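Local coordinates for protein thioesterase (Streptomyces sp. WAC02707, PDB 6VAP) that probably hydrolyses stalled or unwanted acyl groups from carrier proteins of the borrelidin polyketide synthase, as a type II thioesterase, at residues R15-C29 against H41-A55. Sequence-based numbering, arbitrary orientation.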
ATOM      1  N   ARG A  15      -3.365  10.202  -7.751  1.00 30.15           N
ATOM      2  CA  ARG A  15      -3.868  10.045  -9.109  1.00 32.35           C
ATOM      3  C   ARG A  15      -5.266   9.437  -9.043  1.00 22.87           C
ATOM      4  O   ARG A  15      -5.451   8.340  -8.503  1.00 27.00           O
ATOM      5  CB  ARG A  15      -2.931   9.168  -9.940  1.00 29.02           C
ATOM      6  CG  ARG A  15      -1.463   9.609  -9.910  1.00 27.85           C
ATOM      7  CD  ARG A  15      -1.307  11.008 -10.523  1.00 38.41           C
ATOM      8  NE  ARG A  15      -0.052  11.632 -10.110  1.00 32.10           N
ATOM      9  CZ  ARG A  15       1.065  11.637 -10.827  1.00 37.17           C
ATOM     10  NH1 ARG A  15       1.095  11.042 -12.010  1.00 39.14           N
ATOM     11  NH2 ARG A  15       2.151  12.245 -10.352  1.00 38.15           N
ATOM     12  N   GLN A  16      -6.239  10.141  -9.598  1.00 22.12           N
ATOM     13  CA  GLN A  16      -7.631   9.703  -9.672  1.00 42.35           C
ATOM     14  C   GLN A  16      -7.890   9.357 -11.134  1.00 28.63           C
ATOM     15  O   GLN A  16      -8.055  10.244 -11.977  1.00 28.30           O
ATOM     16  CB  GLN A  16      -8.546  10.819  -9.173  1.00 55.68           C
ATOM     17  CG  GLN A  16     -10.023  10.462  -9.150  1.00 71.04           C
ATOM     18  CD  GLN A  16     -10.899  11.624  -8.730  1.00 78.01           C
ATOM     19  OE1 GLN A  16     -10.436  12.749  -8.627  1.00 78.53           O
ATOM     20  NE2 GLN A  16     -12.168  11.354  -8.486  1.00 86.23           N
ATOM     21  N   TYR A  17      -7.935   8.060 -11.431  1.00 28.64           N
ATOM     22  CA  TYR A  17      -8.000   7.623 -12.816  1.00 25.87           C
ATOM     23  C   TYR A  17      -9.415   7.645 -13.376  1.00 26.86           C
ATOM     24  O   TYR A  17      -9.579   7.801 -14.587  1.00 37.11           O
ATOM     25  CB  TYR A  17      -7.395   6.226 -12.919  1.00 28.40           C
ATOM     26  CG  TYR A  17      -5.907   6.220 -12.676  1.00 27.78           C
ATOM     27  CD1 TYR A  17      -5.043   7.007 -13.453  1.00 37.92           C
ATOM     28  CD2 TYR A  17      -5.352   5.393 -11.704  1.00 35.65           C
ATOM     29  CE1 TYR A  17      -3.675   6.996 -13.227  1.00 44.05           C
ATOM     30  CE2 TYR A  17      -4.001   5.390 -11.453  1.00 27.53           C
ATOM     31  CZ  TYR A  17      -3.157   6.182 -12.219  1.00 38.35           C
ATOM     32  OH  TYR A  17      -1.802   6.181 -11.994  1.00 42.01           O
ATOM     33  N   ARG A  18     -10.432   7.462 -12.543  1.00 26.41           N
ATOM     34  CA  ARG A  18     -11.807   7.418 -12.997  1.00 31.79           C
ATOM     35  C   ARG A  18     -12.690   8.342 -12.165  1.00 38.36           C
ATOM     36  O   ARG A  18     -12.383   8.631 -11.007  1.00 38.83           O
ATOM     37  CB  ARG A  18     -12.341   5.983 -12.917  1.00 40.80           C
ATOM     38  CG  ARG A  18     -11.608   4.979 -13.794  1.00 47.38           C
ATOM     39  CD  ARG A  18     -12.055   5.036 -15.233  1.00 70.51           C
ATOM     40  NE  ARG A  18     -11.539   3.910 -16.009  1.00 88.45           N
ATOM     41  CZ  ARG A  18     -10.380   3.914 -16.663  1.00109.86           C
ATOM     42  NH1 ARG A  18      -9.600   4.986 -16.641  1.00117.85           N
ATOM     43  NH2 ARG A  18     -10.004   2.842 -17.342  1.00118.26           N
ATOM     44  N   PRO A  19     -13.791   8.812 -12.737  1.00 38.59           N
ATOM     45  CA  PRO A  19     -14.724   9.612 -11.933  1.00 41.33           C
ATOM     46  C   PRO A  19     -15.460   8.745 -10.932  1.00 36.60           C
ATOM     47  O   PRO A  19     -15.711   7.559 -11.165  1.00 34.74           O
ATOM     48  CB  PRO A  19     -15.698  10.198 -12.962  1.00 39.38           C
ATOM     49  CG  PRO A  19     -15.150   9.829 -14.334  1.00 51.36           C
ATOM     50  CD  PRO A  19     -14.227   8.651 -14.137  1.00 40.83           C
ATOM     51  N   ALA A  20     -15.847   9.360  -9.824  1.00 44.71           N
ATOM     52  CA  ALA A  20     -16.528   8.654  -8.750  1.00 41.73           C
ATOM     53  C   ALA A  20     -17.763   9.437  -8.326  1.00 49.66           C
ATOM     54  O   ALA A  20     -17.773  10.674  -8.374  1.00 36.07           O
ATOM     55  CB  ALA A  20     -15.601   8.442  -7.559  1.00 35.20           C
ATOM     56  N   HIS A  21     -18.807   8.703  -7.932  1.00 38.30           N
ATOM     57  CA  HIS A  21     -19.987   9.336  -7.381  1.00 41.03           C
ATOM     58  C   HIS A  21     -19.591  10.203  -6.182  1.00 44.08           C
ATOM     59  O   HIS A  21     -18.600   9.934  -5.490  1.00 32.96           O
ATOM     60  CB  HIS A  21     -21.012   8.283  -6.953  1.00 48.67           C
ATOM     61  CG  HIS A  21     -21.623   7.521  -8.090  1.00 62.55           C
ATOM     62  ND1 HIS A  21     -21.783   8.065  -9.347  1.00 64.85           N
ATOM     63  CD2 HIS A  21     -22.120   6.262  -8.155  1.00 63.44           C
ATOM     64  CE1 HIS A  21     -22.365   7.177 -10.134  1.00 63.39           C
ATOM     65  NE2 HIS A  21     -22.569   6.071  -9.440  1.00 63.18           N
ATOM     66  N   PRO A  22     -20.338  11.272  -5.919  1.00 44.04           N
ATOM     67  CA  PRO A  22     -20.093  12.014  -4.671  1.00 38.86           C
ATOM     68  C   PRO A  22     -20.321  11.186  -3.424  1.00 47.49           C
ATOM     69  O   PRO A  22     -19.657  11.420  -2.407  1.00 38.24           O
ATOM     70  CB  PRO A  22     -21.093  13.171  -4.742  1.00 47.44           C
ATOM     71  CG  PRO A  22     -21.445  13.296  -6.218  1.00 51.69           C
ATOM     72  CD  PRO A  22     -21.360  11.910  -6.770  1.00 45.09           C
ATOM     73  N   THR A  23     -21.247  10.229  -3.466  1.00 48.22           N
ATOM     74  CA  THR A  23     -21.477   9.341  -2.331  1.00 59.10           C
ATOM     75  C   THR A  23     -20.416   8.258  -2.187  1.00 47.86           C
ATOM     76  O   THR A  23     -20.447   7.521  -1.194  1.00 49.36           O
ATOM     77  CB  THR A  23     -22.850   8.670  -2.466  1.00 62.01           C
ATOM     78  OG1 THR A  23     -23.062   8.297  -3.835  1.00 64.41           O
ATOM     79  CG2 THR A  23     -23.947   9.614  -2.018  1.00 64.65           C
ATOM     80  N   ALA A  24     -19.481   8.155  -3.129  1.00 46.46           N
ATOM     81  CA  ALA A  24     -18.635   6.977  -3.205  1.00 40.07           C
ATOM     82  C   ALA A  24     -17.688   6.931  -2.003  1.00 33.56           C
ATOM     83  O   ALA A  24     -17.068   7.941  -1.652  1.00 29.45           O
ATOM     84  CB  ALA A  24     -17.835   6.975  -4.520  1.00 35.28           C
ATOM     85  N   PRO A  25     -17.495   5.770  -1.402  1.00 38.97           N
ATOM     86  CA  PRO A  25     -16.397   5.643  -0.443  1.00 31.88           C
ATOM     87  C   PRO A  25     -15.079   5.790  -1.165  1.00 25.84           C
ATOM     88  O   PRO A  25     -14.985   5.505  -2.361  1.00 30.08           O
ATOM     89  CB  PRO A  25     -16.558   4.226   0.110  1.00 38.71           C
ATOM     90  CG  PRO A  25     -17.933   3.790  -0.306  1.00 41.18           C
ATOM     91  CD  PRO A  25     -18.242   4.515  -1.564  1.00 34.29           C
ATOM     92  N   GLN A  26     -14.047   6.181  -0.409  1.00 23.77           N
ATOM     93  CA  GLN A  26     -12.709   6.424  -0.941  1.00 35.90           C
ATOM     94  C   GLN A  26     -11.783   5.244  -0.648  1.00 20.65           C
ATOM     95  O   GLN A  26     -11.827   4.650   0.433  1.00 21.01           O
ATOM     96  CB  GLN A  26     -12.085   7.694  -0.359  1.00 47.63           C
ATOM     97  CG  GLN A  26     -12.564   8.979  -1.002  1.00 68.52           C
ATOM     98  CD  GLN A  26     -11.765  10.181  -0.542  1.00 81.04           C
ATOM     99  OE1 GLN A  26     -11.036  10.111   0.445  1.00 75.22           O
ATOM    100  NE2 GLN A  26     -11.894  11.288  -1.257  1.00 97.52           N
ATOM    101  N   LEU A  27     -10.966   4.882  -1.628  1.00 20.91           N
ATOM    102  CA  LEU A  27      -9.962   3.839  -1.467  1.00 25.63           C
ATOM    103  C   LEU A  27      -8.610   4.437  -1.861  1.00 32.17           C
ATOM    104  O   LEU A  27      -8.406   4.857  -3.009  1.00 23.05           O
ATOM    105  CB  LEU A  27     -10.291   2.618  -2.323  1.00 31.22           C
ATOM    106  CG  LEU A  27      -9.145   1.581  -2.336  1.00 31.39           C
ATOM    107  CD1 LEU A  27      -9.060   0.885  -1.019  1.00 29.56           C
ATOM    108  CD2 LEU A  27      -9.293   0.577  -3.461  1.00 33.26           C
ATOM    109  N   ILE A  28      -7.709   4.518  -0.897  1.00 27.35           N
ATOM    110  CA  ILE A  28      -6.373   5.047  -1.131  1.00 23.09           C
ATOM    111  C   ILE A  28      -5.458   3.864  -1.304  1.00 22.97           C
ATOM    112  O   ILE A  28      -5.380   3.030  -0.404  1.00 18.03           O
ATOM    113  CB  ILE A  28      -5.910   5.925   0.038  1.00 19.78           C
ATOM    114  CG1 ILE A  28      -6.942   7.055   0.286  1.00 22.33           C
ATOM    115  CG2 ILE A  28      -4.530   6.533  -0.250  1.00 29.13           C
ATOM    116  CD1 ILE A  28      -6.879   7.576   1.693  1.00 34.56           C
ATOM    117  N   CYS A  29      -4.756   3.786  -2.426  1.00 17.19           N
ATOM    118  CA  CYS A  29      -3.962   2.622  -2.815  1.00 18.98           C
ATOM    119  C   CYS A  29      -2.485   2.979  -2.852  1.00 20.55           C
ATOM    120  O   CYS A  29      -2.092   3.913  -3.557  1.00 16.75           O
ATOM    121  CB  CYS A  29      -4.408   2.135  -4.204  1.00 25.63           C
ATOM    122  SG  CYS A  29      -6.120   1.585  -4.178  1.00 29.41           S
ATOM    123  N   HIS A  41      -4.568   1.113 -11.785  1.00 32.52           N
ATOM    124  CA  HIS A  41      -5.594   1.429 -12.775  1.00 36.37           C
ATOM    125  C   HIS A  41      -6.676   0.356 -12.869  1.00 24.00           C
ATOM    126  O   HIS A  41      -7.868   0.712 -12.918  1.00 33.61           O
ATOM    127  CB  HIS A  41      -4.945   1.650 -14.146  1.00 39.61           C
ATOM    128  CG  HIS A  41      -5.565   2.758 -14.936  1.00 44.83           C
ATOM    129  ND1 HIS A  41      -4.826   3.777 -15.502  1.00 48.71           N
ATOM    130  CD2 HIS A  41      -6.856   2.995 -15.264  1.00 54.36           C
ATOM    131  CE1 HIS A  41      -5.640   4.593 -16.147  1.00 52.35           C
ATOM    132  NE2 HIS A  41      -6.875   4.139 -16.023  1.00 58.54           N
ATOM    133  N   PRO A  42      -6.367  -0.933 -12.842  1.00 26.51           N
ATOM    134  CA  PRO A  42      -7.451  -1.934 -12.817  1.00 24.79           C
ATOM    135  C   PRO A  42      -8.406  -1.798 -11.637  1.00 21.93           C
ATOM    136  O   PRO A  42      -9.616  -2.028 -11.784  1.00 22.97           O
ATOM    137  CB  PRO A  42      -6.694  -3.260 -12.771  1.00 23.78           C
ATOM    138  CG  PRO A  42      -5.328  -2.972 -13.300  1.00 38.77           C
ATOM    139  CD  PRO A  42      -5.033  -1.545 -12.818  1.00 24.96           C
ATOM    140  N   VAL A  43      -7.910  -1.418 -10.463  1.00 20.79           N
ATOM    141  CA  VAL A  43      -8.805  -1.211  -9.321  1.00 25.50           C
ATOM    142  C   VAL A  43      -9.751  -0.034  -9.597  1.00 20.57           C
ATOM    143  O   VAL A  43     -10.978  -0.110  -9.433  1.00 21.49           O
ATOM    144  CB  VAL A  43      -7.981  -0.994  -8.036  1.00 27.49           C
ATOM    145  CG1 VAL A  43      -8.909  -0.697  -6.867  1.00 26.50           C
ATOM    146  CG2 VAL A  43      -7.123  -2.187  -7.767  1.00 30.31           C
ATOM    147  N   ALA A  44      -9.183   1.083 -10.028  1.00 22.01           N
ATOM    148  CA  ALA A  44     -10.003   2.234 -10.375  1.00 37.40           C
ATOM    149  C   ALA A  44     -11.080   1.833 -11.371  1.00 25.27           C
ATOM    150  O   ALA A  44     -12.272   2.081 -11.138  1.00 31.30           O
ATOM    151  CB  ALA A  44      -9.122   3.349 -10.941  1.00 29.76           C
ATOM    152  N   ALA A  45     -10.676   1.133 -12.447  1.00 28.30           N
ATOM    153  CA  ALA A  45     -11.608   0.782 -13.517  1.00 33.29           C
ATOM    154  C   ALA A  45     -12.711  -0.145 -13.013  1.00 37.31           C
ATOM    155  O   ALA A  45     -13.850  -0.072 -13.478  1.00 33.76           O
ATOM    156  CB  ALA A  45     -10.848   0.112 -14.672  1.00 32.57           C
ATOM    157  N   ALA A  46     -12.395  -1.035 -12.075  1.00 29.85           N
ATOM    158  CA  ALA A  46     -13.350  -2.040 -11.622  1.00 37.33           C
ATOM    159  C   ALA A  46     -14.266  -1.556 -10.510  1.00 32.21           C
ATOM    160  O   ALA A  46     -15.367  -2.092 -10.360  1.00 33.15           O
ATOM    161  CB  ALA A  46     -12.606  -3.282 -11.127  1.00 39.24           C
ATOM    162  N   LEU A  47     -13.846  -0.569  -9.722  1.00 24.81           N
ATOM    163  CA  LEU A  47     -14.642  -0.104  -8.590  1.00 30.32           C
ATOM    164  C   LEU A  47     -15.348   1.226  -8.843  1.00 29.61           C
ATOM    165  O   LEU A  47     -16.395   1.489  -8.237  1.00 33.40           O
ATOM    166  CB  LEU A  47     -13.763   0.032  -7.339  1.00 23.88           C
ATOM    167  CG  LEU A  47     -13.067  -1.234  -6.870  1.00 25.18           C
ATOM    168  CD1 LEU A  47     -12.445  -1.021  -5.519  1.00 29.02           C
ATOM    169  CD2 LEU A  47     -14.018  -2.461  -6.841  1.00 27.31           C
ATOM    170  N   ALA A  48     -14.805   2.072  -9.710  1.00 33.73           N
ATOM    171  CA  ALA A  48     -15.454   3.340 -10.000  1.00 33.14           C
ATOM    172  C   ALA A  48     -16.659   3.084 -10.894  1.00 43.32           C
ATOM    173  O   ALA A  48     -16.691   2.079 -11.598  1.00 37.54           O
ATOM    174  CB  ALA A  48     -14.491   4.296 -10.691  1.00 36.96           C
ATOM    175  N   PRO A  49     -17.679   3.966 -10.872  1.00 47.18           N
ATOM    176  CA  PRO A  49     -17.754   5.192 -10.065  1.00 32.90           C
ATOM    177  C   PRO A  49     -18.276   4.950  -8.660  1.00 44.63           C
ATOM    178  O   PRO A  49     -18.427   5.904  -7.893  1.00 31.57           O
ATOM    179  CB  PRO A  49     -18.727   6.071 -10.859  1.00 33.79           C
ATOM    180  CG  PRO A  49     -19.662   5.073 -11.511  1.00 37.27           C
ATOM    181  CD  PRO A  49     -18.857   3.811 -11.750  1.00 47.51           C
ATOM    182  N   ARG A  50     -18.546   3.686  -8.326  1.00 33.14           N
ATOM    183  CA  ARG A  50     -19.102   3.383  -7.012  1.00 36.43           C
ATOM    184  C   ARG A  50     -18.071   3.565  -5.911  1.00 33.60           C
ATOM    185  O   ARG A  50     -18.426   3.662  -4.732  1.00 34.90           O
ATOM    186  CB  ARG A  50     -19.656   1.964  -6.980  1.00 38.69           C
ATOM    187  CG  ARG A  50     -20.898   1.778  -7.872  1.00 59.52           C
ATOM    188  CD  ARG A  50     -21.197   0.311  -8.182  1.00 67.68           C
ATOM    189  NE  ARG A  50     -19.986  -0.462  -8.493  1.00 74.19           N
ATOM    190  CZ  ARG A  50     -19.262  -0.319  -9.602  1.00 68.23           C
ATOM    191  NH1 ARG A  50     -19.617   0.568 -10.528  1.00 69.71           N
ATOM    192  NH2 ARG A  50     -18.178  -1.060  -9.779  1.00 59.54           N
ATOM    193  N   CYS A  51     -16.801   3.648  -6.274  1.00 27.70           N
ATOM    194  CA  CYS A  51     -15.735   3.881  -5.309  1.00 29.11           C
ATOM    195  C   CYS A  51     -14.750   4.886  -5.890  1.00 45.77           C
ATOM    196  O   CYS A  51     -14.419   4.815  -7.077  1.00 46.39           O
ATOM    197  CB  CYS A  51     -15.010   2.577  -4.940  1.00 34.54           C
ATOM    198  SG  CYS A  51     -13.644   2.805  -3.771  1.00 48.58           S
ATOM    199  N   ASP A  52     -14.314   5.838  -5.061  1.00 41.06           N
ATOM    200  CA  ASP A  52     -13.324   6.832  -5.468  1.00 39.09           C
ATOM    201  C   ASP A  52     -11.943   6.250  -5.208  1.00 24.80           C
ATOM    202  O   ASP A  52     -11.441   6.296  -4.091  1.00 24.18           O
ATOM    203  CB  ASP A  52     -13.540   8.144  -4.723  1.00 59.85           C
ATOM    204  CG  ASP A  52     -12.594   9.232  -5.184  1.00 71.62           C
ATOM    205  OD1 ASP A  52     -11.876   9.000  -6.188  1.00 69.08           O
ATOM    206  OD2 ASP A  52     -12.567  10.312  -4.544  1.00 71.72           O
ATOM    207  N   VAL A  53     -11.326   5.693  -6.239  1.00 32.55           N
ATOM    208  CA  VAL A  53     -10.029   5.042  -6.104  1.00 38.32           C
ATOM    209  C   VAL A  53      -8.934   6.080  -6.285  1.00 29.16           C
ATOM    210  O   VAL A  53      -8.860   6.735  -7.325  1.00 29.00           O
ATOM    211  CB  VAL A  53      -9.865   3.907  -7.122  1.00 36.24           C
ATOM    212  CG1 VAL A  53      -8.475   3.273  -6.977  1.00 32.69           C
ATOM    213  CG2 VAL A  53     -10.973   2.851  -6.940  1.00 35.03           C
ATOM    214  N   LEU A  54      -8.071   6.217  -5.294  1.00 21.14           N
ATOM    215  CA  LEU A  54      -6.983   7.183  -5.318  1.00 21.14           C
ATOM    216  C   LEU A  54      -5.682   6.402  -5.266  1.00 21.57           C
ATOM    217  O   LEU A  54      -5.442   5.645  -4.315  1.00 27.41           O
ATOM    218  CB  LEU A  54      -7.073   8.150  -4.145  1.00 26.88           C
ATOM    219  CG  LEU A  54      -8.356   8.974  -4.084  1.00 29.96           C
ATOM    220  CD1 LEU A  54      -8.300   9.916  -2.873  1.00 29.10           C
ATOM    221  CD2 LEU A  54      -8.548   9.783  -5.353  1.00 38.09           C
ATOM    222  N   ALA A  55      -4.832   6.599  -6.265  1.00 29.63           N
ATOM    223  CA  ALA A  55      -3.591   5.851  -6.380  1.00 28.14           C
ATOM    224  C   ALA A  55      -2.430   6.808  -6.135  1.00 21.49           C
ATOM    225  O   ALA A  55      -2.388   7.911  -6.693  1.00 19.16           O
ATOM    226  CB  ALA A  55      -3.497   5.168  -7.741  1.00 23.72           C
TER
HETATM  227  O   HOH W   1     -10.285   6.440  -9.660  1.00 34.97           O
HETATM  228  O   HOH W   2     -14.277  11.575  -3.284  1.00 62.17           O
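Tyr17 and His41 meet as an offset stack because the tyrosine holds CG anti to its carbonyl carbon (chi1 -69°), which swings the ring over one face of the imidazole. The ring centroids lie 4.3 Å apart with planes 15° from parallel. Tyr17 CB also covers the imidazole and touches Ala44 CB at 3.9 Å, where a small methyl lets the loop settle close on helix 41-47. Asp52 has CG anti to the backbone N (chi1 -176°), which lays its carboxylate beside the Gln26 side chain, both pointing the same way but with steeply inclined planes. Their direct bond is weak, but a bridging water accepts from Gln26 NE2 and donates to Asp52 OD2, giving this buried carboxylate a polar partner; Gln26 NE2 also bonds Arg87 O, and OE1 takes His89 N.

Strands 26-30 and 52-56 run parallel, joined through helix 41-47 as a beta-alpha-beta unit of the alpha/beta-hydrolase fold. Hydrogen bonds join Leu54 N to Leu27 O (2.7 Å), nearly straight, and Cys29 N to Leu54 O. Arg15 pairs antiparallel with Ala55 on the other edge of strand 52-56. On the face carrying Leu27, Cys29 and Val53, leucine's forked end is long enough for CD2 to come 3.7 Å from Val43 CG1. Before strand 52-56, Pro49 follows a cis peptide bond; His21 N bonds Pro49 O at 2.8 Å, and Pro49 CB sits over the centre of the His21 ring, the compact pyrrolidine suiting a CH-pi contact.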